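Local structure of putative mandelate racemase (Zymomonas mobilis, 2OX4) at residues E353-Q361 and G376-I386. The protein binds magnesium and is probably a lyase, perhaps a dehydratase, of the mandelate racemase group in the enolase superfamily. Sequence-based numbering, arbitrary orientation.
Sequences EELCVHNYQ and GQDITEKLYQI
Gln377 reads the backbone of His358 with both ends of its amide. Gln377 OE1 accepts His358 N at 3.0 Å (N-H...O 163°), in the carbonyl plane and on a lone pair, while Gln377 NE2 donates to His358 O at 2.7 Å. With CG anti to the backbone N and a bend at chi2 (55°), the amide is carried across to the N-H and C=O of His358; OE1 also receives Asp378 N, so three N-H bonds fix its rotation. Tyr360 OH donates to Gly376 O at 2.6 Å, and because this oxygen lies in the ring plane, the phenol meets it edge-on. Cys356 and Ile379 form a single beta bridge, in which Val357 N donates to Asp378 O (3.0 Å) and Thr380 N to Leu355 O (3.1 Å). Next to the bridge, Thr380 OG1, set between backbone N and carbonyl carbon (chi1 58°), donates to Glu354 O at 2.9 Å. A water bonded to that same oxygen accepts from Lys382 NZ, whose direct salt bridge to Glu354 OE1 is long; the carboxylate's stronger partner is Arg16. On the apolar side, Leu355 CD2 lies 3.7 Å from Ile386 CD1 and also touches Leu383 CD1. Away from the magnesium site, the contact joins two loops where the barrel's helix 322-333, under Gln377 and Cys356, nears the antiparallel sheet, consistent with the two-domain enolase-superfamily architecture; Leu355, Ile379 and Leu383 rest on strand 5-13, and strand 387-393 of that sheet begins right after Ile386.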
ATOM      1  N   GLU C 353       2.876 -50.864   6.843  1.00 25.41           N
ATOM      2  CA  GLU C 353       3.352 -51.818   5.826  1.00 28.82           C
ATOM      3  C   GLU C 353       2.299 -52.790   5.282  1.00 25.50           C
ATOM      4  O   GLU C 353       2.315 -53.108   4.100  1.00 24.21           O
ATOM      5  CB  GLU C 353       4.581 -52.593   6.315  1.00 26.41           C
ATOM      6  CG  GLU C 353       5.782 -51.718   6.616  1.00 39.36           C
ATOM      7  CD  GLU C 353       6.845 -52.425   7.451  1.00 52.93           C
ATOM      8  OE1 GLU C 353       7.436 -53.413   6.958  1.00 69.36           O
ATOM      9  OE2 GLU C 353       7.093 -51.985   8.599  1.00 66.71           O
ATOM     10  N   GLU C 354       1.390 -53.269   6.134  1.00 22.57           N
ATOM     11  CA  GLU C 354       0.421 -54.305   5.731  1.00 25.43           C
ATOM     12  C   GLU C 354      -0.689 -53.807   4.793  1.00 20.85           C
ATOM     13  O   GLU C 354      -1.467 -54.602   4.244  1.00 17.13           O
ATOM     14  CB  GLU C 354      -0.204 -54.966   6.961  1.00 25.73           C
ATOM     15  CG  GLU C 354      -1.095 -54.029   7.785  1.00 19.50           C
ATOM     16  CD  GLU C 354      -1.756 -54.722   8.977  1.00 34.49           C
ATOM     17  OE1 GLU C 354      -1.634 -55.960   9.106  1.00 32.94           O
ATOM     18  OE2 GLU C 354      -2.408 -54.028   9.790  1.00 34.83           O
ATOM     19  N   LEU C 355      -0.755 -52.490   4.612  1.00 19.85           N
ATOM     20  CA  LEU C 355      -1.860 -51.861   3.892  1.00 20.38           C
ATOM     21  C   LEU C 355      -1.677 -51.863   2.381  1.00 19.23           C
ATOM     22  O   LEU C 355      -2.662 -51.781   1.643  1.00 16.69           O
ATOM     23  CB  LEU C 355      -2.075 -50.424   4.385  1.00 17.37           C
ATOM     24  CG  LEU C 355      -2.379 -50.263   5.875  1.00 18.31           C
ATOM     25  CD1 LEU C 355      -2.511 -48.785   6.233  1.00 18.81           C
ATOM     26  CD2 LEU C 355      -3.642 -51.030   6.244  1.00 15.54           C
ATOM     27  N   CYS C 356      -0.425 -51.941   1.923  1.00 17.35           N
ATOM     28  CA  CYS C 356      -0.118 -51.819   0.498  1.00 11.02           C
ATOM     29  C   CYS C 356       0.748 -52.951  -0.041  1.00 20.59           C
ATOM     30  O   CYS C 356       1.566 -53.525   0.684  1.00 21.08           O
ATOM     31  CB  CYS C 356       0.588 -50.488   0.206  1.00 19.56           C
ATOM     32  SG  CYS C 356      -0.398 -49.031   0.589  1.00 23.31           S
ATOM     33  N   VAL C 357       0.581 -53.232  -1.330  1.00 14.07           N
ATOM     34  CA  VAL C 357       1.318 -54.277  -2.035  1.00 17.25           C
ATOM     35  C   VAL C 357       2.832 -54.022  -2.117  1.00 25.85           C
ATOM     36  O   VAL C 357       3.625 -54.935  -1.849  1.00 23.36           O
ATOM     37  CB  VAL C 357       0.701 -54.533  -3.436  1.00 19.48           C
ATOM     38  CG1 VAL C 357       1.548 -55.496  -4.257  1.00 25.96           C
ATOM     39  CG2 VAL C 357      -0.719 -55.074  -3.293  1.00 18.69           C
ATOM     40  N   HIS C 358       3.226 -52.792  -2.471  1.00 15.96           N
ATOM     41  CA  HIS C 358       4.649 -52.413  -2.546  1.00 17.30           C
ATOM     42  C   HIS C 358       5.050 -51.525  -1.383  1.00 20.07           C
ATOM     43  O   HIS C 358       4.319 -50.611  -1.016  1.00 22.66           O
ATOM     44  CB  HIS C 358       4.956 -51.687  -3.855  1.00 16.84           C
ATOM     45  CG  HIS C 358       4.430 -52.382  -5.066  1.00 20.79           C
ATOM     46  ND1 HIS C 358       4.984 -53.545  -5.556  1.00 23.62           N
ATOM     47  CD2 HIS C 358       3.380 -52.097  -5.872  1.00 21.54           C
ATOM     48  CE1 HIS C 358       4.308 -53.938  -6.619  1.00 18.37           C
ATOM     49  NE2 HIS C 358       3.332 -53.075  -6.835  1.00 31.54           N
ATOM     50  N   ASN C 359       6.217 -51.794  -0.807  1.00 20.02           N
ATOM     51  CA  ASN C 359       6.744 -50.950   0.252  1.00 21.25           C
ATOM     52  C   ASN C 359       7.948 -50.160  -0.262  1.00 25.74           C
ATOM     53  O   ASN C 359       9.092 -50.598  -0.130  1.00 24.78           O
ATOM     54  CB  ASN C 359       7.123 -51.806   1.466  1.00 24.94           C
ATOM     55  CG  ASN C 359       7.546 -50.977   2.672  1.00 36.97           C
ATOM     56  OD1 ASN C 359       7.275 -49.772   2.759  1.00 25.81           O
ATOM     57  ND2 ASN C 359       8.208 -51.629   3.619  1.00 23.22           N
ATOM     58  N   TYR C 360       7.681 -48.995  -0.852  1.00 21.36           N
ATOM     59  CA  TYR C 360       8.744 -48.171  -1.427  1.00 22.69           C
ATOM     60  C   TYR C 360       9.501 -47.483  -0.310  1.00 20.89           C
ATOM     61  O   TYR C 360       8.901 -46.778   0.511  1.00 21.63           O
ATOM     62  CB  TYR C 360       8.175 -47.122  -2.393  1.00 19.63           C
ATOM     63  CG  TYR C 360       7.581 -47.714  -3.641  1.00 17.72           C
ATOM     64  CD1 TYR C 360       8.398 -48.203  -4.664  1.00 18.79           C
ATOM     65  CD2 TYR C 360       6.204 -47.798  -3.800  1.00 15.71           C
ATOM     66  CE1 TYR C 360       7.851 -48.763  -5.817  1.00 26.50           C
ATOM     67  CE2 TYR C 360       5.651 -48.349  -4.944  1.00 13.76           C
ATOM     68  CZ  TYR C 360       6.472 -48.833  -5.948  1.00 17.20           C
ATOM     69  OH  TYR C 360       5.919 -49.383  -7.084  1.00 19.19           O
ATOM     70  N   GLN C 361      10.813 -47.713  -0.266  1.00 17.89           N
ATOM     71  CA  GLN C 361      11.678 -47.125   0.763  1.00 16.17           C
ATOM     72  C   GLN C 361      12.901 -46.501   0.109  1.00 16.84           C
ATOM     73  O   GLN C 361      13.333 -46.950  -0.954  1.00 17.50           O
ATOM     74  CB  GLN C 361      12.120 -48.187   1.784  1.00 18.26           C
ATOM     75  CG  GLN C 361      11.005 -48.729   2.680  1.00 17.33           C
ATOM     76  CD  GLN C 361      10.490 -47.702   3.670  1.00 28.21           C
ATOM     77  OE1 GLN C 361      11.255 -46.890   4.203  1.00 19.16           O
ATOM     78  NE2 GLN C 361       9.189 -47.738   3.930  1.00 21.57           N
ATOM     79  N   GLY C 376       1.750 -46.864  -9.322  1.00 11.43           N
ATOM     80  CA  GLY C 376       2.649 -47.969  -8.969  1.00 11.72           C
ATOM     81  C   GLY C 376       2.398 -48.546  -7.589  1.00 12.86           C
ATOM     82  O   GLY C 376       3.314 -49.038  -6.935  1.00 15.65           O
ATOM     83  N   GLN C 377       1.143 -48.495  -7.150  1.00 11.79           N
ATOM     84  CA  GLN C 377       0.784 -48.940  -5.816  1.00 12.78           C
ATOM     85  C   GLN C 377      -0.595 -49.565  -5.861  1.00 15.83           C
ATOM     86  O   GLN C 377      -1.401 -49.223  -6.734  1.00 15.08           O
ATOM     87  CB  GLN C 377       0.829 -47.775  -4.828  1.00 13.99           C
ATOM     88  CG  GLN C 377       0.702 -48.154  -3.337  1.00 14.37           C
ATOM     89  CD  GLN C 377       1.743 -49.171  -2.908  1.00 14.56           C
ATOM     90  OE1 GLN C 377       1.590 -50.368  -3.149  1.00 18.27           O
ATOM     91  NE2 GLN C 377       2.814 -48.696  -2.279  1.00 14.25           N
ATOM     92  N   ASP C 378      -0.864 -50.479  -4.928  1.00 11.45           N
ATOM     93  CA  ASP C 378      -2.207 -51.017  -4.745  1.00 14.75           C
ATOM     94  C   ASP C 378      -2.424 -51.299  -3.257  1.00 18.04           C
ATOM     95  O   ASP C 378      -1.470 -51.423  -2.487  1.00 14.24           O
ATOM     96  CB  ASP C 378      -2.356 -52.306  -5.564  1.00 20.73           C
ATOM     97  CG  ASP C 378      -3.803 -52.602  -5.974  1.00 24.87           C
ATOM     98  OD1 ASP C 378      -4.768 -52.007  -5.430  1.00 19.24           O
ATOM     99  OD2 ASP C 378      -3.965 -53.462  -6.859  1.00 19.39           O
ATOM    100  N   ILE C 379      -3.678 -51.385  -2.851  1.00 17.91           N
ATOM    101  CA  ILE C 379      -4.000 -51.833  -1.505  1.00 17.32           C
ATOM    102  C   ILE C 379      -4.011 -53.364  -1.473  1.00 18.70           C
ATOM    103  O   ILE C 379      -4.134 -54.017  -2.512  1.00 17.63           O
ATOM    104  CB  ILE C 379      -5.349 -51.282  -1.031  1.00 16.24           C
ATOM    105  CG1 ILE C 379      -6.446 -51.562  -2.079  1.00 14.34           C
ATOM    106  CG2 ILE C 379      -5.208 -49.779  -0.739  1.00 18.27           C
ATOM    107  CD1 ILE C 379      -7.865 -51.402  -1.569  1.00 19.38           C
ATOM    108  N   THR C 380      -3.863 -53.912  -0.275  1.00 20.53           N
ATOM    109  CA  THR C 380      -3.947 -55.349  -0.049  1.00 19.87           C
ATOM    110  C   THR C 380      -5.401 -55.792   0.151  1.00 26.14           C
ATOM    111  O   THR C 380      -6.270 -54.977   0.503  1.00 20.42           O
ATOM    112  CB  THR C 380      -3.108 -55.740   1.178  1.00 21.20           C
ATOM    113  OG1 THR C 380      -3.566 -55.013   2.328  1.00 24.33           O
ATOM    114  CG2 THR C 380      -1.632 -55.408   0.935  1.00 19.92           C
ATOM    115  N   GLU C 381      -5.672 -57.080  -0.057  1.00 25.34           N
ATOM    116  CA  GLU C 381      -7.035 -57.602   0.119  1.00 20.68           C
ATOM    117  C   GLU C 381      -7.513 -57.495   1.564  1.00 20.57           C
ATOM    118  O   GLU C 381      -8.717 -57.447   1.814  1.00 21.54           O
ATOM    119  CB  GLU C 381      -7.156 -59.054  -0.358  1.00 25.77           C
ATOM    120  CG  GLU C 381      -6.971 -59.249  -1.858  1.00 42.54           C
ATOM    121  CD  GLU C 381      -8.185 -58.814  -2.654  1.00 67.53           C
ATOM    122  OE1 GLU C 381      -8.058 -57.870  -3.462  1.00 81.69           O
ATOM    123  OE2 GLU C 381      -9.267 -59.409  -2.467  1.00 64.01           O
ATOM    124  N   LYS C 382      -6.564 -57.459   2.499  1.00 20.24           N
ATOM    125  CA  LYS C 382      -6.860 -57.361   3.930  1.00 24.25           C
ATOM    126  C   LYS C 382      -7.687 -56.117   4.270  1.00 27.38           C
ATOM    127  O   LYS C 382      -8.449 -56.118   5.243  1.00 21.55           O
ATOM    128  CB  LYS C 382      -5.562 -57.324   4.742  1.00 22.29           C
ATOM    129  CG  LYS C 382      -5.639 -58.073   6.069  1.00 44.58           C
ATOM    130  CD  LYS C 382      -4.666 -57.514   7.105  1.00 46.32           C
ATOM    131  CE  LYS C 382      -3.284 -57.268   6.518  1.00 63.39           C
ATOM    132  NZ  LYS C 382      -2.543 -58.531   6.214  1.00 65.85           N
ATOM    133  N   LEU C 383      -7.534 -55.061   3.469  1.00 24.64           N
ATOM    134  CA  LEU C 383      -8.234 -53.801   3.721  1.00 19.08           C
ATOM    135  C   LEU C 383      -9.724 -53.956   3.936  1.00 14.95           C
ATOM    136  O   LEU C 383     -10.299 -53.268   4.769  1.00 17.99           O
ATOM    137  CB  LEU C 383      -7.976 -52.787   2.609  1.00 20.75           C
ATOM    138  CG  LEU C 383      -7.084 -51.666   3.136  1.00 28.15           C
ATOM    139  CD1 LEU C 383      -5.630 -52.118   3.045  1.00 36.04           C
ATOM    140  CD2 LEU C 383      -7.328 -50.413   2.345  1.00 33.08           C
ATOM    141  N   TYR C 384     -10.342 -54.889   3.210  1.00 16.32           N
ATOM    142  CA  TYR C 384     -11.776 -55.143   3.319  1.00 19.23           C
ATOM    143  C   TYR C 384     -12.179 -55.596   4.723  1.00 24.31           C
ATOM    144  O   TYR C 384     -13.294 -55.347   5.167  1.00 26.88           O
ATOM    145  CB  TYR C 384     -12.214 -56.178   2.270  1.00 19.65           C
ATOM    146  CG  TYR C 384     -12.142 -55.654   0.852  1.00 25.08           C
ATOM    147  CD1 TYR C 384     -10.946 -55.702   0.118  1.00 27.20           C
ATOM    148  CD2 TYR C 384     -13.264 -55.087   0.246  1.00 30.52           C
ATOM    149  CE1 TYR C 384     -10.881 -55.203  -1.187  1.00 30.52           C
ATOM    150  CE2 TYR C 384     -13.208 -54.590  -1.052  1.00 27.74           C
ATOM    151  CZ  TYR C 384     -12.019 -54.649  -1.761  1.00 29.84           C
ATOM    152  OH  TYR C 384     -11.978 -54.146  -3.042  1.00 33.53           O
ATOM    153  N   GLN C 385     -11.256 -56.244   5.423  1.00 19.88           N
ATOM    154  CA  GLN C 385     -11.538 -56.788   6.748  1.00 20.79           C
ATOM    155  C   GLN C 385     -11.109 -55.861   7.892  1.00 20.49           C
ATOM    156  O   GLN C 385     -11.517 -56.047   9.037  1.00 21.01           O
ATOM    157  CB  GLN C 385     -10.875 -58.161   6.901  1.00 22.60           C
ATOM    158  CG  GLN C 385     -11.708 -59.322   6.359  1.00 43.85           C
ATOM    159  CD  GLN C 385     -13.094 -59.409   6.986  1.00 63.95           C
ATOM    160  OE1 GLN C 385     -14.095 -59.056   6.360  1.00 63.33           O
ATOM    161  NE2 GLN C 385     -13.155 -59.878   8.229  1.00 75.39           N
ATOM    162  N   ILE C 386     -10.279 -54.868   7.589  1.00 13.95           N
ATOM    163  CA  ILE C 386      -9.721 -53.995   8.629  1.00 14.79           C
ATOM    164  C   ILE C 386     -10.103 -52.515   8.412  1.00 14.87           C
ATOM    165  O   ILE C 386      -9.397 -51.604   8.860  1.00 16.38           O
ATOM    166  CB  ILE C 386      -8.184 -54.158   8.790  1.00 16.49           C
ATOM    167  CG1 ILE C 386      -7.447 -53.792   7.488  1.00 10.64           C
ATOM    168  CG2 ILE C 386      -7.824 -55.583   9.244  1.00 21.17           C
ATOM    169  CD1 ILE C 386      -5.999 -53.437   7.724  1.00 18.19           C
TER
HETATM  170  O   HOH W   1      -1.372 -57.378   3.844  1.00 22.45           O